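Local coordinates for alpha-L-arabinofuranosidase B (Aspergillus kawachii, PDB 6SXT), which releases terminal non-reducing alpha-L-arabinofuranosyl residues from arabinoxylan, arabinan and related plant polysaccharides, using a catalytic domain and an arabinose-binding domain, at residues R23-S28 and Y76-N81; G211-Y216 and P260-Y265; T375-L380 and S387-D392. All coordinates share one frame; numbering follows the deposited sequence.

Interaction 1 (R23-S28 and Y76-N81); sequences RALYSS and YDQSGN
The side-chain amide of Q78 clasps the backbone of 23-28 at two points. OE1 of Q78 accepts from the N of L25 at 2.7 Å, met in its carbonyl plane on a lone pair, while NE2 of Q78 donates to the O of R23 at 3.2 Å. With both amide atoms engaged on one backbone, rotation about the last side-chain bond of Q78 is fixed. The Q78 side chain reaches the other loop because it is extended beyond CG (chi2 177°). L25 crosses it at about a right angle, L25 CB lying 3.6 Å from Q78 OE1. Farther along, the ring of Y26 passes Q78 in the opposite direction and comes obliquely to S79, its OH 3.1 Å from S79 CB. Within 76-81, D77 OD1 accepts from the N of S79, from above its carboxylate plane, and from S79 OG on its syn side; A18 N is a further donor to the same oxygen. Two irregular loops of the catalytic domain are joined here through a type I turn, D77 to G80, with Q78 in its second position, reinforced by an Asx turn at D77 and an ST turn in which S79 OG accepts from N81 N.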
loop_
_atom_site.group_PDB
_atom_site.type_symbol
_atom_site.label_atom_id
_atom_site.label_comp_id
_atom_site.label_asym_id
_atom_site.label_seq_id
_atom_site.Cartn_x
_atom_site.Cartn_y
_atom_site.Cartn_z
ATOM N N ARG A 23 -12.927 8.330 -1.035
ATOM C CA ARG A 23 -14.160 9.123 -0.828
ATOM C C ARG A 23 -13.887 10.516 -0.316
ATOM O O ARG A 23 -12.837 10.813 0.283
ATOM C CB ARG A 23 -15.109 8.394 0.112
ATOM C CG ARG A 23 -14.589 8.223 1.533
ATOM C CD ARG A 23 -15.713 7.709 2.411
ATOM N NE ARG A 23 -15.319 7.542 3.798
ATOM C CZ ARG A 23 -16.131 7.796 4.826
ATOM N NH1 ARG A 23 -17.369 8.237 4.646
ATOM N NH2 ARG A 23 -15.664 7.622 6.046
ATOM N N ALA A 24 -14.862 11.384 -0.544
ATOM C CA ALA A 24 -14.912 12.676 0.134
ATOM C C ALA A 24 -15.078 12.489 1.635
ATOM O O ALA A 24 -15.850 11.581 2.067
ATOM C CB ALA A 24 -16.104 13.463 -0.428
ATOM N N LEU A 25 -14.424 13.341 2.415
ATOM C CA LEU A 25 -14.505 13.263 3.887
ATOM C C LEU A 25 -15.314 14.415 4.461
ATOM O O LEU A 25 -15.434 14.519 5.694
ATOM C CB LEU A 25 -13.078 13.202 4.436
ATOM C CG LEU A 25 -12.314 11.963 3.988
ATOM C CD1 LEU A 25 -10.877 12.047 4.449
ATOM C CD2 LEU A 25 -12.961 10.690 4.470
ATOM N N TYR A 26 -15.776 15.309 3.600
ATOM C CA TYR A 26 -16.769 16.375 3.937
ATOM C C TYR A 26 -17.980 16.149 3.059
ATOM O O TYR A 26 -17.827 15.904 1.870
ATOM C CB TYR A 26 -16.205 17.764 3.634
ATOM C CG TYR A 26 -14.997 18.213 4.412
ATOM C CD1 TYR A 26 -13.723 17.827 4.053
ATOM C CD2 TYR A 26 -15.137 19.119 5.448
ATOM C CE1 TYR A 26 -12.620 18.281 4.724
ATOM C CE2 TYR A 26 -14.029 19.574 6.146
ATOM C CZ TYR A 26 -12.766 19.159 5.779
ATOM O OH TYR A 26 -11.665 19.629 6.440
ATOM N N SER A 27 -19.168 16.374 3.602
ATOM C CA SER A 27 -20.423 16.190 2.840
ATOM C C SER A 27 -20.481 17.150 1.651
ATOM O O SER A 27 -21.125 16.786 0.666
ATOM C CB SER A 27 -21.616 16.291 3.772
ATOM O OG SER A 27 -21.646 17.586 4.237
ATOM N N SER A 28 -19.812 18.276 1.658
ATOM C CA SER A 28 -19.956 19.218 0.531
ATOM C C SER A 28 -18.743 19.138 -0.393
ATOM O O SER A 28 -18.644 19.960 -1.346
ATOM C CB SER A 28 -20.138 20.586 1.056
ATOM O OG SER A 28 -19.001 20.948 1.802
ATOM N N TYR A 76 -4.754 14.641 -2.472
ATOM C CA TYR A 76 -5.056 16.051 -2.153
ATOM C C TYR A 76 -5.610 16.188 -0.741
ATOM O O TYR A 76 -6.281 15.277 -0.202
ATOM C CB TYR A 76 -6.038 16.628 -3.187
ATOM C CG TYR A 76 -5.458 16.788 -4.568
ATOM C CD1 TYR A 76 -4.450 17.704 -4.810
ATOM C CD2 TYR A 76 -5.882 15.997 -5.626
ATOM C CE1 TYR A 76 -3.922 17.839 -6.084
ATOM C CE2 TYR A 76 -5.325 16.108 -6.897
ATOM C CZ TYR A 76 -4.350 17.051 -7.127
ATOM O OH TYR A 76 -3.811 17.219 -8.396
ATOM N N ASP A 77 -5.312 17.307 -0.105
ATOM C CA ASP A 77 -5.909 17.694 1.183
ATOM C C ASP A 77 -7.282 18.284 0.900
ATOM O O ASP A 77 -7.363 19.380 0.295
ATOM C CB ASP A 77 -4.968 18.677 1.865
ATOM C CG ASP A 77 -5.599 19.330 3.070
ATOM O OD1 ASP A 77 -6.577 18.765 3.629
ATOM O OD2 ASP A 77 -5.099 20.400 3.433
ATOM N N GLN A 78 -8.351 17.646 1.357
ATOM C CA GLN A 78 -9.731 18.102 1.113
ATOM C C GLN A 78 -10.093 19.303 2.003
ATOM O O GLN A 78 -11.155 19.903 1.785
ATOM C CB GLN A 78 -10.731 16.969 1.336
ATOM C CG GLN A 78 -10.427 15.765 0.500
ATOM C CD GLN A 78 -11.377 14.633 0.790
ATOM O OE1 GLN A 78 -12.469 14.877 1.294
ATOM N NE2 GLN A 78 -10.925 13.375 0.532
ATOM N N SER A 79 -9.283 19.636 3.007
ATOM C CA SER A 79 -9.654 20.617 4.071
ATOM C C SER A 79 -9.494 22.041 3.552
ATOM O O SER A 79 -10.025 22.950 4.233
ATOM C CB SER A 79 -8.832 20.409 5.313
ATOM O OG SER A 79 -7.522 20.901 5.131
ATOM N N GLY A 80 -8.755 22.229 2.468
ATOM C CA GLY A 80 -8.488 23.595 1.991
ATOM C C GLY A 80 -7.229 24.181 2.570
ATOM O O GLY A 80 -6.895 25.297 2.178
ATOM N N ASN A 81 -6.495 23.471 3.416
ATOM C CA ASN A 81 -5.229 23.974 3.978
ATOM C C ASN A 81 -4.050 23.813 3.006
ATOM O O ASN A 81 -2.976 24.262 3.347
ATOM C CB ASN A 81 -4.916 23.355 5.331
ATOM C CG ASN A 81 -5.831 23.840 6.444
ATOM O OD1 ASN A 81 -6.753 23.147 6.909
ATOM N ND2 ASN A 81 -5.765 25.121 6.700
#

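Interaction 2 (G211-Y216 and P260-Y265); sequences GADEGY and PDYSGY
The side chain of E214 crosses one face of the Y262 ring, with its carboxylate stacked on it. Its CG sits 3.5 Å from the ring centroid and 13° off the ring normal, a CH-pi contact over the middle of that face, and the carboxylate continues above the CD2-CE2 side with the two planes 14° apart. OE1 of E214 comes within 3.4 Å of Y262 CE2. The extended chain of E214 carries the acid group across the ring instead of folding it back, and OE2 is held by ND2 of N207, a substrate-binding residue. The phenol end of Y262 is fixed as well: its OH accepts from the N of E214 at 2.9 Å, in a nearly straight bond of 164°. One residue thus grips the tyrosine twice, by its backbone at the hydroxyl and by its side chain over the face.

Both segments are irregular loops of the catalytic domain, one after strand 208-209 and one after strand 250-257, and they meet beside the active-site pocket. Through N207, E214 is a second-shell neighbour of the substrate site, and Y265, at the end of the type II turn that begins at Y262, bonds through its OH to N207 ND2 and to the O of E205, the nucleophile.

At the edge of the Y262 ring, in its plane, lie A212 O and P260 CB. A212 O also receives a CA-H...O contact from P260, 3.3 Å from CA to O, and a bond from a water that accepts from the N of D261, bridging the two backbones. D261 is the centre of an inverse gamma turn, whose closing bond, from Y262 N to P260 O, is weak. Side chains of both E214 and P260 touch F209 on strand 208-209.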
loop_
_atom_site.group_PDB
_atom_site.type_symbol
_atom_site.label_atom_id
_atom_site.label_comp_id
_atom_site.label_asym_id
_atom_site.label_seq_id
_atom_site.Cartn_x
_atom_site.Cartn_y
_atom_site.Cartn_z
ATOM N N GLY A 211 1.867 1.876 24.410
ATOM C CA GLY A 211 1.261 2.417 25.635
ATOM C C GLY A 211 2.301 3.201 26.423
ATOM O O GLY A 211 3.321 3.555 25.849
ATOM N N ALA A 212 2.056 3.386 27.719
ATOM C CA ALA A 212 2.917 4.216 28.594
ATOM C C ALA A 212 4.351 3.688 28.653
ATOM O O ALA A 212 5.290 4.509 28.840
ATOM C CB ALA A 212 2.294 4.270 29.987
ATOM N N ASP A 213 4.582 2.382 28.606
ATOM C CA ASP A 213 5.903 1.795 28.849
ATOM C C ASP A 213 6.657 1.612 27.537
ATOM O O ASP A 213 6.040 1.312 26.489
ATOM C CB ASP A 213 5.812 0.487 29.652
ATOM C CG ASP A 213 5.275 0.680 31.064
ATOM O OD1 ASP A 213 5.458 1.774 31.613
ATOM O OD2 ASP A 213 4.624 -0.239 31.599
ATOM N N GLU A 214 7.976 1.802 27.537
ATOM C CA GLU A 214 8.804 1.321 26.419
ATOM C C GLU A 214 8.615 -0.189 26.291
ATOM O O GLU A 214 8.321 -0.858 27.353
ATOM C CB GLU A 214 10.303 1.625 26.508
ATOM C CG GLU A 214 10.654 3.054 26.104
ATOM C CD GLU A 214 12.128 3.396 26.265
ATOM O OE1 GLU A 214 12.817 2.671 27.010
ATOM O OE2 GLU A 214 12.598 4.350 25.640
ATOM N N GLY A 215 8.667 -0.697 25.059
ATOM C CA GLY A 215 8.506 -2.143 24.774
ATOM C C GLY A 215 7.069 -2.648 24.943
ATOM O O GLY A 215 6.142 -2.071 24.384
ATOM N N TYR A 216 6.851 -3.732 25.699
ATOM C CA TYR A 216 5.538 -4.417 25.822
ATOM C C TYR A 216 4.527 -3.602 26.607
ATOM O O TYR A 216 4.805 -3.120 27.713
ATOM C CB TYR A 216 5.782 -5.787 26.476
ATOM C CG TYR A 216 4.550 -6.626 26.664
ATOM C CD1 TYR A 216 3.874 -7.127 25.568
ATOM C CD2 TYR A 216 4.032 -6.887 27.930
ATOM C CE1 TYR A 216 2.762 -7.941 25.734
ATOM C CE2 TYR A 216 2.901 -7.676 28.104
ATOM C CZ TYR A 216 2.283 -8.225 27.004
ATOM O OH TYR A 216 1.149 -8.953 27.218
ATOM N N PRO A 260 4.777 8.766 27.812
ATOM C CA PRO A 260 5.720 7.791 28.327
ATOM C C PRO A 260 6.744 8.564 29.179
ATOM O O PRO A 260 7.185 9.606 28.728
ATOM C CB PRO A 260 6.376 7.172 27.115
ATOM C CG PRO A 260 5.345 7.362 25.984
ATOM C CD PRO A 260 4.721 8.674 26.321
ATOM N N ASP A 261 7.042 8.053 30.369
ATOM C CA ASP A 261 7.912 8.767 31.346
ATOM C C ASP A 261 9.366 8.458 30.930
ATOM O O ASP A 261 10.103 7.756 31.655
ATOM C CB ASP A 261 7.505 8.396 32.787
ATOM C CG ASP A 261 6.145 8.921 33.324
ATOM O OD1 ASP A 261 5.745 10.059 33.039
ATOM O OD2 ASP A 261 5.464 8.179 34.067
ATOM N N TYR A 262 9.804 8.909 29.751
ATOM C CA TYR A 262 11.187 8.789 29.213
ATOM C C TYR A 262 11.580 10.160 28.650
ATOM O O TYR A 262 10.696 10.925 28.261
ATOM C CB TYR A 262 11.339 7.739 28.124
ATOM C CG TYR A 262 10.874 6.367 28.540
ATOM C CD1 TYR A 262 9.542 6.021 28.414
ATOM C CD2 TYR A 262 11.737 5.434 29.101
ATOM C CE1 TYR A 262 9.062 4.812 28.862
ATOM C CE2 TYR A 262 11.275 4.213 29.559
ATOM C CZ TYR A 262 9.931 3.898 29.420
ATOM O OH TYR A 262 9.424 2.709 29.830
ATOM N N SER A 263 12.866 10.537 28.744
ATOM C CA SER A 263 13.350 11.885 28.372
ATOM C C SER A 263 12.926 12.215 26.944
ATOM O O SER A 263 13.248 11.420 26.045
ATOM C CB SER A 263 14.874 12.009 28.460
ATOM O OG SER A 263 15.306 12.116 29.806
ATOM N N GLY A 264 12.294 13.362 26.775
ATOM C CA GLY A 264 12.074 13.974 25.456
ATOM C C GLY A 264 10.656 13.775 24.966
ATOM O O GLY A 264 10.332 14.381 23.960
ATOM N N TYR A 265 9.767 13.110 25.716
ATOM C CA TYR A 265 8.356 12.932 25.260
ATOM C C TYR A 265 7.368 13.828 25.969
ATOM O O TYR A 265 6.155 13.776 25.687
ATOM C CB TYR A 265 7.990 11.451 25.364
ATOM C CG TYR A 265 8.864 10.596 24.506
ATOM C CD1 TYR A 265 8.792 10.658 23.118
ATOM C CD2 TYR A 265 9.845 9.775 25.019
ATOM C CE1 TYR A 265 9.608 9.899 22.309
ATOM C CE2 TYR A 265 10.688 9.029 24.237
ATOM C CZ TYR A 265 10.577 9.069 22.861
ATOM O OH TYR A 265 11.400 8.315 22.127
HETATM O O HOH W 1 6.113 5.457 31.242
#

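Interaction 3 (T375-L380 and S387-D392); sequences TVVTGL and SFESVD
T375 and E389 form a hydrogen-bonded antiparallel pair, each N donating to the other's O at 2.8 Å; V377 and S387 repeat the pattern with two more bonds. Between them V376 faces F388 as a non-hydrogen-bonded pair, with V376 CA making a CA-H...O contact to S387 O.

The polar side chains extend this pairing at both ends. S387 OG, beside its own backbone N (chi1 -61°), accepts from the N of L380 at 3.0 Å and also bonds to A420 O, so it pins the chain just after the strand as it turns away. At the other end a water lies between T375 OG1 and S390 O, 2.8 Å from each of these atoms, and donates to the latter.

Side-chain packing divides between the two faces. On one, V376 and F388 lie side by side, CG2 of the valine reaching CE1 of the ring at 3.8 Å; F328 meets the same ring edge-to-face. On the other, V377 CG2 rests 3.9 Å from S387 CB, while the aliphatic part of E389 runs beside T375 and the acid end passes V377 CG1, OE2 being held by G395 N. L380 CG closes over S387 OG, and V391 CG2 touches T375 OG1.

The strands form an antiparallel beta hairpin within the beta-trefoil arabinose-binding domain.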
loop_
_atom_site.group_PDB
_atom_site.type_symbol
_atom_site.label_atom_id
_atom_site.label_comp_id
_atom_site.label_asym_id
_atom_site.label_seq_id
_atom_site.Cartn_x
_atom_site.Cartn_y
_atom_site.Cartn_z
ATOM N N THR A 375 2.007 -25.213 -12.930
ATOM C CA THR A 375 0.785 -25.537 -12.194
ATOM C C THR A 375 0.340 -24.249 -11.479
ATOM O O THR A 375 1.088 -23.712 -10.679
ATOM C CB THR A 375 0.982 -26.668 -11.204
ATOM O OG1 THR A 375 1.579 -27.781 -11.918
ATOM C CG2 THR A 375 -0.343 -27.052 -10.580
ATOM N N VAL A 376 -0.870 -23.844 -11.774
ATOM C CA VAL A 376 -1.414 -22.601 -11.147
ATOM C C VAL A 376 -2.064 -23.013 -9.845
ATOM O O VAL A 376 -2.849 -23.993 -9.804
ATOM C CB VAL A 376 -2.386 -21.886 -12.101
ATOM C CG1 VAL A 376 -2.753 -20.517 -11.498
ATOM C CG2 VAL A 376 -1.771 -21.670 -13.456
ATOM N N VAL A 377 -1.723 -22.348 -8.757
ATOM C CA VAL A 377 -2.325 -22.664 -7.462
ATOM C C VAL A 377 -2.864 -21.368 -6.839
ATOM O O VAL A 377 -2.415 -20.267 -7.192
ATOM C CB VAL A 377 -1.351 -23.360 -6.533
ATOM C CG1 VAL A 377 -0.689 -24.576 -7.214
ATOM C CG2 VAL A 377 -0.311 -22.474 -5.990
ATOM N N THR A 378 -3.738 -21.547 -5.890
ATOM C CA THR A 378 -4.245 -20.407 -5.095
ATOM C C THR A 378 -3.056 -19.594 -4.606
ATOM O O THR A 378 -2.064 -20.113 -4.040
ATOM C CB THR A 378 -5.133 -20.887 -3.951
ATOM O OG1 THR A 378 -6.125 -21.692 -4.563
ATOM C CG2 THR A 378 -5.750 -19.717 -3.205
ATOM N N GLY A 379 -3.177 -18.256 -4.738
ATOM C CA GLY A 379 -2.088 -17.367 -4.339
ATOM C C GLY A 379 -1.669 -17.595 -2.913
ATOM O O GLY A 379 -2.520 -17.628 -1.972
ATOM N N LEU A 380 -0.379 -17.682 -2.719
ATOM C CA LEU A 380 0.169 -18.026 -1.398
ATOM C C LEU A 380 -0.112 -16.901 -0.400
ATOM O O LEU A 380 -0.189 -17.229 0.800
ATOM C CB LEU A 380 1.651 -18.327 -1.526
ATOM C CG LEU A 380 1.976 -19.628 -2.289
ATOM C CD1 LEU A 380 3.429 -19.729 -2.509
ATOM C CD2 LEU A 380 1.489 -20.838 -1.490
ATOM N N SER A 387 -0.305 -18.345 -7.604
ATOM C CA SER A 387 1.133 -18.639 -7.563
ATOM C C SER A 387 1.411 -19.729 -8.619
ATOM O O SER A 387 0.477 -20.493 -8.927
ATOM C CB SER A 387 1.559 -19.047 -6.180
ATOM O OG SER A 387 1.325 -17.998 -5.205
ATOM N N PHE A 388 2.604 -19.704 -9.193
ATOM C CA PHE A 388 2.961 -20.536 -10.362
ATOM C C PHE A 388 4.038 -21.532 -9.942
ATOM O O PHE A 388 5.126 -21.134 -9.578
ATOM C CB PHE A 388 3.411 -19.640 -11.501
ATOM C CG PHE A 388 2.278 -18.772 -11.990
ATOM C CD1 PHE A 388 1.439 -19.216 -12.983
ATOM C CD2 PHE A 388 1.987 -17.576 -11.366
ATOM C CE1 PHE A 388 0.345 -18.472 -13.388
ATOM C CE2 PHE A 388 0.897 -16.823 -11.788
ATOM C CZ PHE A 388 0.090 -17.269 -12.791
ATOM N N GLU A 389 3.629 -22.785 -9.839
ATOM C CA GLU A 389 4.484 -23.891 -9.341
ATOM C C GLU A 389 5.108 -24.604 -10.549
ATOM O O GLU A 389 4.432 -24.893 -11.510
ATOM C CB GLU A 389 3.627 -24.873 -8.552
ATOM C CG GLU A 389 4.459 -25.968 -7.899
ATOM C CD GLU A 389 3.600 -26.992 -7.225
ATOM O OE1 GLU A 389 2.384 -26.943 -7.443
ATOM O OE2 GLU A 389 4.104 -27.690 -6.372
ATOM N N SER A 390 6.407 -24.843 -10.484
ATOM C CA SER A 390 7.171 -25.583 -11.516
ATOM C C SER A 390 6.626 -27.011 -11.652
ATOM O O SER A 390 6.327 -27.676 -10.639
ATOM C CB SER A 390 8.621 -25.573 -11.178
ATOM O OG SER A 390 9.335 -26.445 -12.077
ATOM N N VAL A 391 6.471 -27.446 -12.904
ATOM C CA VAL A 391 6.078 -28.845 -13.189
ATOM C C VAL A 391 7.291 -29.774 -12.909
ATOM O O VAL A 391 7.078 -30.794 -12.284
ATOM C CB VAL A 391 5.522 -28.980 -14.606
ATOM C CG1 VAL A 391 5.574 -30.433 -15.123
ATOM C CG2 VAL A 391 4.096 -28.454 -14.609
ATOM N N ASP A 392 8.476 -29.391 -13.325
ATOM C CA ASP A 392 9.673 -30.283 -13.146
ATOM C C ASP A 392 10.140 -30.232 -11.700
ATOM O O ASP A 392 10.730 -31.229 -11.243
ATOM C CB ASP A 392 10.829 -29.870 -14.027
ATOM C CG ASP A 392 11.233 -28.423 -13.833
ATOM O OD1 ASP A 392 10.495 -27.558 -14.409
ATOM O OD2 ASP A 392 12.302 -28.174 -13.222
HETATM O O HOH W 2 3.722 -28.584 -10.379
#

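Overall arrangement
From the N terminus, interaction 1 comes first and closes a loop of 47 residues, tying the segment after strand 15-20 to the one after strand 70-75. Interaction 2 follows in the same catalytic domain; it closes a stretch of 43 residues, 25 of them in strands, and ties the loop after strand 208-209 to the one after strand 250-257 beside the active-site pocket. Interaction 3 is the most local, a hairpin with six residues between its segments, and lies in the arabinose-binding domain. The three are in series; none nests or crosses. Centres are about 34 Å apart for interactions 1 and 2, while interaction 3 lies about 44 and 46 Å from them, across the chain's centre from interaction 1.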